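Local coordinates for protein phosphoribosylamidoimidazole- succinocarboxamide synthase (Saccharomyces cerevisiae, PDB 1OBG) that catalyses the ATP-dependent joining of L-aspartate to the carboxylate of CAIR, giving SAICAR in de novo purine biosynthesis, at residues Ala213-Glu218 against Asp238-Trp243; Pro115-Val120 against Ser161-Gln166; Ser1-Glu6 against Thr35-Ala40. One frame throughout, in Å; residues are numbered along the deposited sequence. Where two conformers were deposited one is given.

Interactions 1 and 2 belong to one mixed sheet. Their centres lie about 14 Å apart, and they are joined through neighbouring strands 112-121 and 210-221, with Phe217 N 2.7 Å from Val118 O. Both reach the same AMP: Glu218 from interaction 1 and Lys163 from interaction 2 bind its ribose. Near that ribose Glu218 OE1 comes within 2.6 Å of Glu117 OE1, so acidic groups of the two contacts crowd together. Interaction 1 also holds Asp238, a ligand of the magnesium ion. Interaction 3 stands apart, its centre about 20 Å from that of interaction 1 and about 24 Å from that of interaction 2. It fixes the N-terminus beside the loop after strand 29-34.

Interaction 1. Residues Ala213-Glu218 against Asp238-Trp243; sequences ADTKFE and DSSRFW. With MG (magnesium ion), chain E; AMP (adenosine monophosphate), chain B; SO4 (sulfate ion), chain C.
Ala213 sets its CB over one face of the Trp243 six-membered ring, 3.5 Å from the centroid and 9° off the ring normal, a CH-pi contact. Its backbone N also donates to Arg241 O. Beside it, Asp214 and Arg241 form a salt bridge. Asp214 CG sits between the backbone N and carbonyl carbon (chi1 52°), which turns the carboxylate toward the arginine. OD1 takes Arg241 NH2 at 2.6 Å on its syn side. The bond lies close to the guanidinium plane, yet the carboxylate and guanidinium planes stand 85° apart. The same NH2 gives a second bond to sulfate O2 at 2.6 Å. That sulfate probably came from the crystallisation liquor; Arg121 and Ser127 also hold it.

These residues join two antiparallel strands, 210-221 and 240-244, of the mixed sheet that reaches the AMP site. Thr215 and Ser240 make a non-hydrogen-bonded pair in it. Their hydroxyls, OG1 and OG, bond at 2.7 Å, and a water links Thr215 OG1 to Ser239 OG and Lys216 O. Lys216 N donates to Ser239 O. At the end away from Trp243, Glu218 OE2 accepts from AMP O2' at 2.6 Å, and Asp238 OD2 binds the magnesium ion at 2.0 Å, with Asp258 and Tyr291.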
loop_
_atom_site.group_PDB
_atom_site.type_symbol
_atom_site.label_atom_id
_atom_site.label_comp_id
_atom_site.label_asym_id
_atom_site.label_seq_id
_atom_site.Cartn_x
_atom_site.Cartn_y
_atom_site.Cartn_z
ATOM N N ALA A 213 10.987 -1.651 -4.376
ATOM C CA ALA A 213 12.191 -1.215 -3.657
ATOM C C ALA A 213 12.005 -1.398 -2.163
ATOM O O ALA A 213 12.952 -1.714 -1.446
ATOM C CB ALA A 213 12.521 0.252 -3.989
ATOM N N ASP A 214 10.766 -1.187 -1.705
ATOM C CA ASP A 214 10.421 -1.310 -0.302
ATOM C C ASP A 214 8.898 -1.369 -0.198
ATOM O O ASP A 214 8.178 -1.106 -1.155
ATOM C CB ASP A 214 10.967 -0.127 0.517
ATOM C CG ASP A 214 10.569 1.208 -0.075
ATOM O OD1 ASP A 214 11.465 1.985 -0.483
ATOM O OD2 ASP A 214 9.385 1.562 -0.184
ATOM N N THR A 215 8.401 -1.706 0.964
ATOM C CA THR A 215 6.970 -1.791 1.119
ATOM C C THR A 215 6.624 -1.602 2.588
ATOM O O THR A 215 7.453 -1.849 3.444
ATOM C CB THR A 215 6.435 -3.144 0.560
ATOM O OG1 THR A 215 5.017 -3.034 0.357
ATOM C CG2 THR A 215 6.600 -4.284 1.572
ATOM N N LYS A 216 5.399 -1.170 2.850
ATOM C CA LYS A 216 4.929 -0.967 4.204
ATOM C C LYS A 216 3.861 -2.049 4.482
ATOM O O LYS A 216 2.838 -2.107 3.807
ATOM C CB LYS A 216 4.355 0.456 4.301
ATOM C CG LYS A 216 3.758 0.827 5.667
ATOM C CD LYS A 216 3.281 2.284 5.682
ATOM C CE LYS A 216 1.777 2.394 5.409
ATOM N NZ LYS A 216 1.013 1.136 5.710
ATOM N N PHE A 217 4.094 -2.916 5.456
ATOM C CA PHE A 217 3.062 -3.862 5.848
ATOM C C PHE A 217 2.410 -3.339 7.127
ATOM O O PHE A 217 3.040 -2.613 7.912
ATOM C CB PHE A 217 3.646 -5.252 6.177
ATOM C CG PHE A 217 4.180 -6.022 4.977
ATOM C CD1 PHE A 217 3.358 -6.349 3.878
ATOM C CD2 PHE A 217 5.506 -6.444 4.960
ATOM C CE1 PHE A 217 3.881 -7.092 2.783
ATOM C CE2 PHE A 217 6.025 -7.176 3.885
ATOM C CZ PHE A 217 5.231 -7.496 2.806
ATOM N N GLU A 218 1.167 -3.736 7.350
ATOM C CA GLU A 218 0.611 -3.609 8.679
ATOM C C GLU A 218 0.068 -4.956 9.113
ATOM O O GLU A 218 -0.496 -5.672 8.309
ATOM C CB GLU A 218 -0.476 -2.541 8.683
ATOM C CG GLU A 218 0.148 -1.156 8.624
ATOM C CD GLU A 218 -0.874 -0.038 8.640
ATOM O OE1 GLU A 218 -0.435 1.125 8.583
ATOM O OE2 GLU A 218 -2.086 -0.326 8.701
ATOM N N ASP A 238 0.697 2.505 -3.944
ATOM C CA ASP A 238 0.458 3.492 -2.903
ATOM C C ASP A 238 1.164 3.092 -1.595
ATOM O O ASP A 238 1.441 3.949 -0.766
ATOM C CB ASP A 238 -1.048 3.668 -2.639
ATOM C CG ASP A 238 -1.752 4.482 -3.718
ATOM O OD1 ASP A 238 -3.005 4.441 -3.762
ATOM O OD2 ASP A 238 -1.141 5.195 -4.567
ATOM N N SER A 239 1.455 1.808 -1.401
ATOM C CA SER A 239 2.041 1.356 -0.128
ATOM C C SER A 239 3.491 0.912 -0.277
ATOM O O SER A 239 4.124 0.524 0.695
ATOM C CB SER A 239 1.207 0.218 0.475
ATOM O OG SER A 239 1.496 -1.032 -0.158
ATOM N N SER A 240 3.990 0.961 -1.510
ATOM C CA SER A 240 5.292 0.425 -1.874
ATOM C C SER A 240 5.926 1.361 -2.881
ATOM O O SER A 240 5.233 2.140 -3.528
ATOM C CB SER A 240 5.131 -0.947 -2.548
ATOM O OG SER A 240 4.185 -1.722 -1.858
ATOM N N ARG A 241 7.236 1.283 -3.023
ATOM C CA ARG A 241 7.945 2.034 -4.058
ATOM C C ARG A 241 8.138 1.083 -5.223
ATOM O O ARG A 241 8.870 0.119 -5.080
ATOM C CB ARG A 241 9.304 2.427 -3.505
ATOM C CG ARG A 241 10.041 3.546 -4.224
ATOM C CD ARG A 241 11.207 4.073 -3.364
ATOM N NE ARG A 241 10.930 5.356 -2.695
ATOM C CZ ARG A 241 10.967 5.562 -1.378
ATOM N NH1 ARG A 241 10.709 6.765 -0.882
ATOM N NH2 ARG A 241 11.253 4.577 -0.542
ATOM N N PHE A 242 7.475 1.325 -6.354
ATOM C CA PHE A 242 7.600 0.455 -7.525
ATOM C C PHE A 242 8.547 1.172 -8.476
ATOM O O PHE A 242 8.400 2.386 -8.686
ATOM C CB PHE A 242 6.276 0.315 -8.287
ATOM C CG PHE A 242 5.312 -0.722 -7.744
ATOM C CD1 PHE A 242 5.360 -1.161 -6.419
ATOM C CD2 PHE A 242 4.321 -1.238 -8.590
ATOM C CE1 PHE A 242 4.434 -2.120 -5.953
ATOM C CE2 PHE A 242 3.413 -2.178 -8.147
ATOM C CZ PHE A 242 3.466 -2.621 -6.814
ATOM N N TRP A 243 9.499 0.438 -9.040
ATOM C CA TRP A 243 10.373 0.959 -10.087
ATOM C C TRP A 243 10.254 0.098 -11.327
ATOM O O TRP A 243 10.091 -1.131 -11.247
ATOM C CB TRP A 243 11.855 0.903 -9.639
ATOM C CG TRP A 243 12.216 1.849 -8.534
ATOM C CD1 TRP A 243 11.582 3.032 -8.195
ATOM C CD2 TRP A 243 13.308 1.711 -7.626
ATOM N NE1 TRP A 243 12.221 3.619 -7.126
ATOM C CE2 TRP A 243 13.286 2.830 -6.763
ATOM C CE3 TRP A 243 14.321 0.748 -7.457
ATOM C CZ2 TRP A 243 14.227 3.011 -5.749
ATOM C CZ3 TRP A 243 15.259 0.925 -6.441
ATOM C CH2 TRP A 243 15.203 2.047 -5.600
HETATM MG MG MG E . -0.241 5.073 -6.344
HETATM P P AMP B . -6.101 4.046 5.782
HETATM O O1P AMP B . -5.136 3.487 4.727
HETATM O O2P AMP B . -7.417 4.428 5.207
HETATM O O3P AMP B . -5.428 5.317 6.520
HETATM O "O5'" AMP B . -6.393 2.907 6.873
HETATM C "C5'" AMP B . -7.370 3.172 7.841
HETATM C "C4'" AMP B . -6.946 2.519 9.137
HETATM O "O4'" AMP B . -7.436 1.192 9.161
HETATM C "C3'" AMP B . -5.423 2.452 9.257
HETATM O "O3'" AMP B . -5.051 3.006 10.495
HETATM C "C2'" AMP B . -5.119 0.966 9.236
HETATM O "O2'" AMP B . -4.075 0.680 10.127
HETATM C "C1'" AMP B . -6.442 0.374 9.714
HETATM N N9 AMP B . -6.682 -1.031 9.327
HETATM C C8 AMP B . -6.310 -1.704 8.186
HETATM N N7 AMP B . -6.762 -2.981 8.293
HETATM C C5 AMP B . -7.418 -3.125 9.469
HETATM C C6 AMP B . -8.077 -4.192 10.087
HETATM N N6 AMP B . -8.329 -5.334 9.438
HETATM N N1 AMP B . -8.650 -3.992 11.332
HETATM C C2 AMP B . -8.593 -2.766 11.956
HETATM N N3 AMP B . -7.944 -1.713 11.334
HETATM C C4 AMP B . -7.371 -1.895 10.121
HETATM S S SO4 C . 10.929 6.480 2.685
HETATM O O1 SO4 C . 11.770 7.666 2.751
HETATM O O2 SO4 C . 11.637 5.497 1.875
HETATM O O3 SO4 C . 10.678 6.014 4.039
HETATM O O4 SO4 C . 9.692 6.806 2.015
HETATM O O HOH W 1 2.526 -3.272 1.281
#

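Interaction 2. Residues Pro115-Val120 against Ser161-Gln166; sequences PLEVIV and STKAEQ. With AMP (adenosine monophosphate), chain B.
This is a short antiparallel strand pairing at an edge of the mixed sheet, where the end of strand 152-162 runs beside strand 112-121 and leads into the AMP pocket. Glu117 and Ser161 form a hydrogen-bonded pair. Glu117 N donates to Ser161 O at 2.8 Å, and Ser161 N returns a longer bond to Glu117 O at 3.2 Å, in the carbonyl plane. On the other edge of strand 112-121 lies strand 210-221, and Leu116 packs against helix 175-182.

The side chains of the pair lie on the same face. Ser161 OG rests against Glu117 CB at 3.4 Å and is close to CG as well. The Glu117 chain bends at chi2 (-65°), which brings its carboxylate over toward Lys163. The two side chains cross at about a right angle. Glu117 OE2 touches the lysine chain at CG, 3.7 Å away, and lies 4.4 Å from NZ, beyond a salt bridge. Glu218, a second acid, makes a long, weak ion pair with the same NZ.

Lys163 lays its CB against the peptide between Pro115 and Leu116. A water joins the backbones there, donating to Pro115 O and accepting from Lys163 N. The far end of the lysine goes on to the ribose of AMP. A methionine in its place would probably leave both ribose hydroxyls without this donor, and the Glu117 and Glu218 carboxylates with one positive charge fewer nearby. NZ grips the sugar through two oxygens, with a bond to AMP O2' at 3.0 Å and a weak one to AMP O3' at 3.2 Å.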
loop_
_atom_site.group_PDB
_atom_site.type_symbol
_atom_site.label_atom_id
_atom_site.label_comp_id
_atom_site.label_asym_id
_atom_site.label_seq_id
_atom_site.Cartn_x
_atom_site.Cartn_y
_atom_site.Cartn_z
ATOM N N PRO A 115 1.204 -2.082 16.832
ATOM C CA PRO A 115 1.420 -0.633 16.656
ATOM C C PRO A 115 2.797 -0.270 16.059
ATOM O O PRO A 115 3.585 0.436 16.703
ATOM C CB PRO A 115 1.241 -0.097 18.089
ATOM C CG PRO A 115 1.757 -1.202 18.960
ATOM C CD PRO A 115 1.345 -2.499 18.249
ATOM N N LEU A 116 3.076 -0.756 14.845
ATOM C CA LEU A 116 4.311 -0.478 14.106
ATOM C C LEU A 116 3.934 -0.336 12.653
ATOM O O LEU A 116 2.978 -0.984 12.213
ATOM C CB LEU A 116 5.266 -1.676 14.191
ATOM C CG LEU A 116 5.930 -2.081 15.510
ATOM C CD1 LEU A 116 6.735 -3.370 15.308
ATOM C CD2 LEU A 116 6.824 -0.935 16.004
ATOM N N GLU A 117 4.651 0.504 11.908
ATOM C CA GLU A 117 4.596 0.436 10.473
ATOM C C GLU A 117 5.755 -0.510 10.132
ATOM O O GLU A 117 6.916 -0.237 10.424
ATOM C CB GLU A 117 4.788 1.792 9.781
ATOM C CG GLU A 117 3.734 2.863 10.087
ATOM C CD GLU A 117 2.324 2.533 9.601
ATOM O OE1 GLU A 117 2.048 1.398 9.162
ATOM O OE2 GLU A 117 1.463 3.438 9.658
ATOM N N VAL A 118 5.410 -1.636 9.545
ATOM C CA VAL A 118 6.391 -2.674 9.296
ATOM C C VAL A 118 6.941 -2.459 7.893
ATOM O O VAL A 118 6.413 -2.979 6.896
ATOM C CB VAL A 118 5.768 -4.038 9.467
ATOM C CG1 VAL A 118 6.842 -5.154 9.253
ATOM C CG2 VAL A 118 5.208 -4.144 10.874
ATOM N N ILE A 119 7.998 -1.667 7.818
ATOM C CA ILE A 119 8.554 -1.329 6.517
ATOM C C ILE A 119 9.738 -2.237 6.300
ATOM O O ILE A 119 10.565 -2.407 7.191
ATOM C CB ILE A 119 8.985 0.137 6.458
ATOM C CG1 ILE A 119 7.729 1.019 6.490
ATOM C CG2 ILE A 119 9.816 0.381 5.173
ATOM C CD1 ILE A 119 7.932 2.402 7.174
ATOM N N VAL A 120 9.789 -2.838 5.120
ATOM C CA VAL A 120 10.914 -3.659 4.738
ATOM C C VAL A 120 11.505 -3.053 3.474
ATOM O O VAL A 120 10.754 -2.684 2.558
ATOM C CB VAL A 120 10.445 -5.113 4.422
ATOM C CG1 VAL A 120 11.661 -6.014 4.087
ATOM C CG2 VAL A 120 9.637 -5.662 5.590
ATOM N N SER A 161 8.804 1.912 11.751
ATOM C CA SER A 161 8.539 3.219 12.310
ATOM C C SER A 161 7.364 3.049 13.254
ATOM O O SER A 161 6.644 2.029 13.188
ATOM C CB SER A 161 8.308 4.257 11.208
ATOM O OG SER A 161 6.956 4.267 10.794
ATOM N N THR A 162 7.174 4.011 14.159
ATOM C CA THR A 162 6.020 3.981 15.048
ATOM C C THR A 162 4.801 4.173 14.188
ATOM O O THR A 162 4.905 4.588 13.030
ATOM C CB THR A 162 6.078 5.093 16.112
ATOM O OG1 THR A 162 6.262 6.349 15.448
ATOM C CG2 THR A 162 7.324 4.922 16.996
ATOM N N LYS A 163 3.646 3.860 14.746
ATOM C CA LYS A 163 2.396 4.075 14.034
ATOM C C LYS A 163 1.646 5.137 14.829
ATOM O O LYS A 163 0.917 4.821 15.766
ATOM C CB LYS A 163 1.619 2.762 13.943
ATOM C CG LYS A 163 0.344 2.838 13.101
ATOM C CD LYS A 163 -0.147 1.423 12.751
ATOM C CE LYS A 163 -1.669 1.366 12.754
ATOM N NZ LYS A 163 -2.257 2.335 11.794
ATOM N N ALA A 164 1.847 6.390 14.454
ATOM C CA ALA A 164 1.424 7.495 15.300
ATOM C C ALA A 164 -0.096 7.681 15.321
ATOM O O ALA A 164 -0.745 7.678 14.270
ATOM C CB ALA A 164 2.111 8.770 14.874
ATOM N N GLU A 165 -0.644 7.833 16.527
ATOM C CA GLU A 165 -2.033 8.247 16.704
ATOM C C GLU A 165 -2.234 9.678 16.202
ATOM O O GLU A 165 -1.309 10.490 16.218
ATOM C CB GLU A 165 -2.444 8.125 18.169
ATOM C CG GLU A 165 -3.004 6.758 18.530
ATOM C CD GLU A 165 -3.095 6.520 20.029
ATOM O OE1 GLU A 165 -3.068 7.500 20.815
ATOM O OE2 GLU A 165 -3.199 5.337 20.425
ATOM N N GLN A 166 -3.449 9.979 15.757
ATOM C CA GLN A 166 -3.748 11.281 15.172
ATOM C C GLN A 166 -3.158 12.417 15.998
ATOM O O GLN A 166 -3.254 12.431 17.230
ATOM C CB GLN A 166 -5.261 11.462 15.013
ATOM C CG GLN A 166 -5.780 11.218 13.597
ATOM C CD GLN A 166 -5.722 9.751 13.172
ATOM O OE1 GLN A 166 -5.776 8.841 14.009
ATOM N NE2 GLN A 166 -5.613 9.521 11.867
HETATM P P AMP B . -6.101 4.046 5.782
HETATM O O1P AMP B . -5.136 3.487 4.727
HETATM O O2P AMP B . -7.417 4.428 5.207
HETATM O O3P AMP B . -5.428 5.317 6.520
HETATM O "O5'" AMP B . -6.393 2.907 6.873
HETATM C "C5'" AMP B . -7.370 3.172 7.841
HETATM C "C4'" AMP B . -6.946 2.519 9.137
HETATM O "O4'" AMP B . -7.436 1.192 9.161
HETATM C "C3'" AMP B . -5.423 2.452 9.257
HETATM O "O3'" AMP B . -5.051 3.006 10.495
HETATM C "C2'" AMP B . -5.119 0.966 9.236
HETATM O "O2'" AMP B . -4.075 0.680 10.127
HETATM C "C1'" AMP B . -6.442 0.374 9.714
HETATM N N9 AMP B . -6.682 -1.031 9.327
HETATM C C8 AMP B . -6.310 -1.704 8.186
HETATM N N7 AMP B . -6.762 -2.981 8.293
HETATM C C5 AMP B . -7.418 -3.125 9.469
HETATM C C6 AMP B . -8.077 -4.192 10.087
HETATM N N6 AMP B . -8.329 -5.334 9.438
HETATM N N1 AMP B . -8.650 -3.992 11.332
HETATM C C2 AMP B . -8.593 -2.766 11.956
HETATM N N3 AMP B . -7.944 -1.713 11.334
HETATM C C4 AMP B . -7.371 -1.895 10.121
HETATM O O HOH W 2 3.632 2.990 17.558
#

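Interaction 3. Residues Ser1-Glu6 against Thr35-Ala40; sequences SITKTE and TDRISA
Ile2 and Asp36 join two irregular backbones, with Thr3 and Asp36 the nearest residues at 5.4 Å between CA atoms. The N-terminal arm, ahead of strand 13-16, lies along the loop that follows strand 29-34 of the four-stranded antiparallel sheet. Asp36 N donates to Ile2 O at 2.8 Å, nearly in line with the carbonyl bond. Ile2 N donates back to the Asp36 side chain, with OD1 2.9 Å away. One residue of the loop therefore holds both the N-H and the C=O of Ile2.

The Ile2 N-H comes from above the carboxylate plane, 46° out of it. Asp36 CG lies beside its own backbone N (chi1 -68°), which carries OD1 back toward the arm. OD2 makes a salt bridge with Arg104, which probably offsets much of the charge. Ser1 OG, bonded to Ser48, adds at most a weak contact to OD1.

Thr35 brings CB to 3.4 Å from Ile2 O. Its OG1 donates to Val19 O and sits over the centre of the Arg37 guanidinium.

Arg37 bends at chi3 (-59°) to bring its guanidinium back to the arm. Lys18 O takes a bond from NE, and Asp21 makes a salt bridge with NH2. Arg37 NH2 also donates to Thr3 O at 2.8 Å, in the plane of that carbonyl.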
loop_
_atom_site.group_PDB
_atom_site.type_symbol
_atom_site.label_atom_id
_atom_site.label_comp_id
_atom_site.label_asym_id
_atom_site.label_seq_id
_atom_site.Cartn_x
_atom_site.Cartn_y
_atom_site.Cartn_z
ATOM N N SER A 1 -15.746 6.366 -12.875
ATOM C CA SER A 1 -14.835 7.041 -11.901
ATOM C C SER A 1 -15.508 7.447 -10.584
ATOM O O SER A 1 -16.517 8.121 -10.601
ATOM C CB SER A 1 -14.187 8.255 -12.537
ATOM O OG SER A 1 -13.164 8.732 -11.684
ATOM N N ILE A 2 -14.930 7.031 -9.453
ATOM C CA ILE A 2 -15.465 7.289 -8.116
ATOM C C ILE A 2 -14.440 8.047 -7.272
ATOM O O ILE A 2 -13.364 7.525 -6.982
ATOM C CB ILE A 2 -15.870 5.932 -7.424
ATOM C CG1 ILE A 2 -16.896 5.146 -8.269
ATOM C CG2 ILE A 2 -16.361 6.151 -5.997
ATOM C CD1 ILE A 2 -18.266 5.859 -8.504
ATOM N N THR A 3 -14.775 9.277 -6.884
ATOM C CA THR A 3 -13.889 10.127 -6.081
ATOM C C THR A 3 -14.221 10.017 -4.598
ATOM O O THR A 3 -13.339 10.058 -3.757
ATOM C CB THR A 3 -14.041 11.629 -6.486
ATOM O OG1 THR A 3 -13.584 11.813 -7.826
ATOM C CG2 THR A 3 -13.066 12.477 -5.700
ATOM N N LYS A 4 -15.505 9.894 -4.287
ATOM C CA LYS A 4 -15.971 9.918 -2.912
ATOM C C LYS A 4 -17.241 9.116 -2.862
ATOM O O LYS A 4 -18.156 9.401 -3.626
ATOM C CB LYS A 4 -16.306 11.357 -2.534
ATOM C CG LYS A 4 -16.508 11.577 -1.054
ATOM C CD LYS A 4 -16.306 13.042 -0.689
ATOM C CE LYS A 4 -17.610 13.809 -0.854
ATOM N NZ LYS A 4 -18.343 13.914 0.453
ATOM N N THR A 5 -17.324 8.132 -1.975
ATOM C CA THR A 5 -18.536 7.362 -1.889
ATOM C C THR A 5 -19.562 8.058 -1.017
ATOM O O THR A 5 -19.220 8.712 -0.042
ATOM C CB THR A 5 -18.268 5.945 -1.348
ATOM O OG1 THR A 5 -17.605 6.051 -0.086
ATOM C CG2 THR A 5 -17.275 5.198 -2.280
ATOM N N GLU A 6 -20.822 7.885 -1.378
ATOM C CA GLU A 6 -21.919 8.461 -0.633
ATOM C C GLU A 6 -22.941 7.364 -0.462
ATOM O O GLU A 6 -23.643 7.033 -1.409
ATOM C CB GLU A 6 -22.502 9.635 -1.428
ATOM C CG GLU A 6 -21.477 10.745 -1.643
ATOM C CD GLU A 6 -21.265 11.578 -0.379
ATOM O OE1 GLU A 6 -20.306 12.387 -0.337
ATOM O OE2 GLU A 6 -22.060 11.432 0.583
ATOM N N THR A 35 -11.110 4.466 -3.620
ATOM C CA THR A 35 -11.575 5.435 -4.592
ATOM C C THR A 35 -10.502 5.687 -5.628
ATOM O O THR A 35 -9.415 5.100 -5.592
ATOM C CB THR A 35 -11.950 6.753 -3.936
ATOM O OG1 THR A 35 -10.766 7.368 -3.396
ATOM C CG2 THR A 35 -12.877 6.496 -2.749
ATOM N N ASP A 36 -10.823 6.560 -6.559
ATOM C CA ASP A 36 -9.925 6.889 -7.646
ATOM C C ASP A 36 -9.118 8.151 -7.348
ATOM O O ASP A 36 -8.537 8.739 -8.279
ATOM C CB ASP A 36 -10.735 7.068 -8.912
ATOM C CG ASP A 36 -11.326 5.793 -9.376
ATOM O OD1 ASP A 36 -12.318 5.847 -10.135
ATOM O OD2 ASP A 36 -10.852 4.673 -9.019
ATOM N N ARG A 37 -9.089 8.563 -6.072
ATOM C CA ARG A 37 -8.289 9.727 -5.655
ATOM C C ARG A 37 -6.820 9.391 -5.709
ATOM O O ARG A 37 -6.422 8.212 -5.572
ATOM C CB ARG A 37 -8.608 10.187 -4.229
ATOM C CG ARG A 37 -10.072 10.604 -4.023
ATOM C CD ARG A 37 -10.377 11.186 -2.662
ATOM N NE ARG A 37 -10.097 10.289 -1.537
ATOM C CZ ARG A 37 -11.011 9.561 -0.871
ATOM N NH1 ARG A 37 -10.626 8.796 0.155
ATOM N NH2 ARG A 37 -12.310 9.595 -1.216
ATOM N N ILE A 38 -6.010 10.432 -5.902
ATOM C CA ILE A 38 -4.563 10.254 -5.960
ATOM C C ILE A 38 -3.916 11.382 -5.207
ATOM O O ILE A 38 -4.406 12.499 -5.253
ATOM C CB ILE A 38 -4.057 10.170 -7.433
ATOM C CG1 ILE A 38 -2.541 9.891 -7.482
ATOM C CG2 ILE A 38 -4.477 11.397 -8.271
ATOM C CD1 ILE A 38 -2.079 9.304 -8.810
ATOM N N SER A 39 -2.823 11.085 -4.521
ATOM C CA SER A 39 -2.090 12.102 -3.784
ATOM C C SER A 39 -0.675 12.295 -4.327
ATOM O O SER A 39 -0.109 11.403 -4.969
ATOM C CB SER A 39 -2.103 11.758 -2.289
ATOM O OG SER A 39 -1.357 10.578 -2.033
ATOM N N ALA A 40 -0.109 13.477 -4.089
ATOM C CA ALA A 40 1.305 13.725 -4.374
ATOM C C ALA A 40 1.734 14.803 -3.418
ATOM O O ALA A 40 0.996 15.774 -3.234
ATOM C CB ALA A 40 1.508 14.180 -5.832
#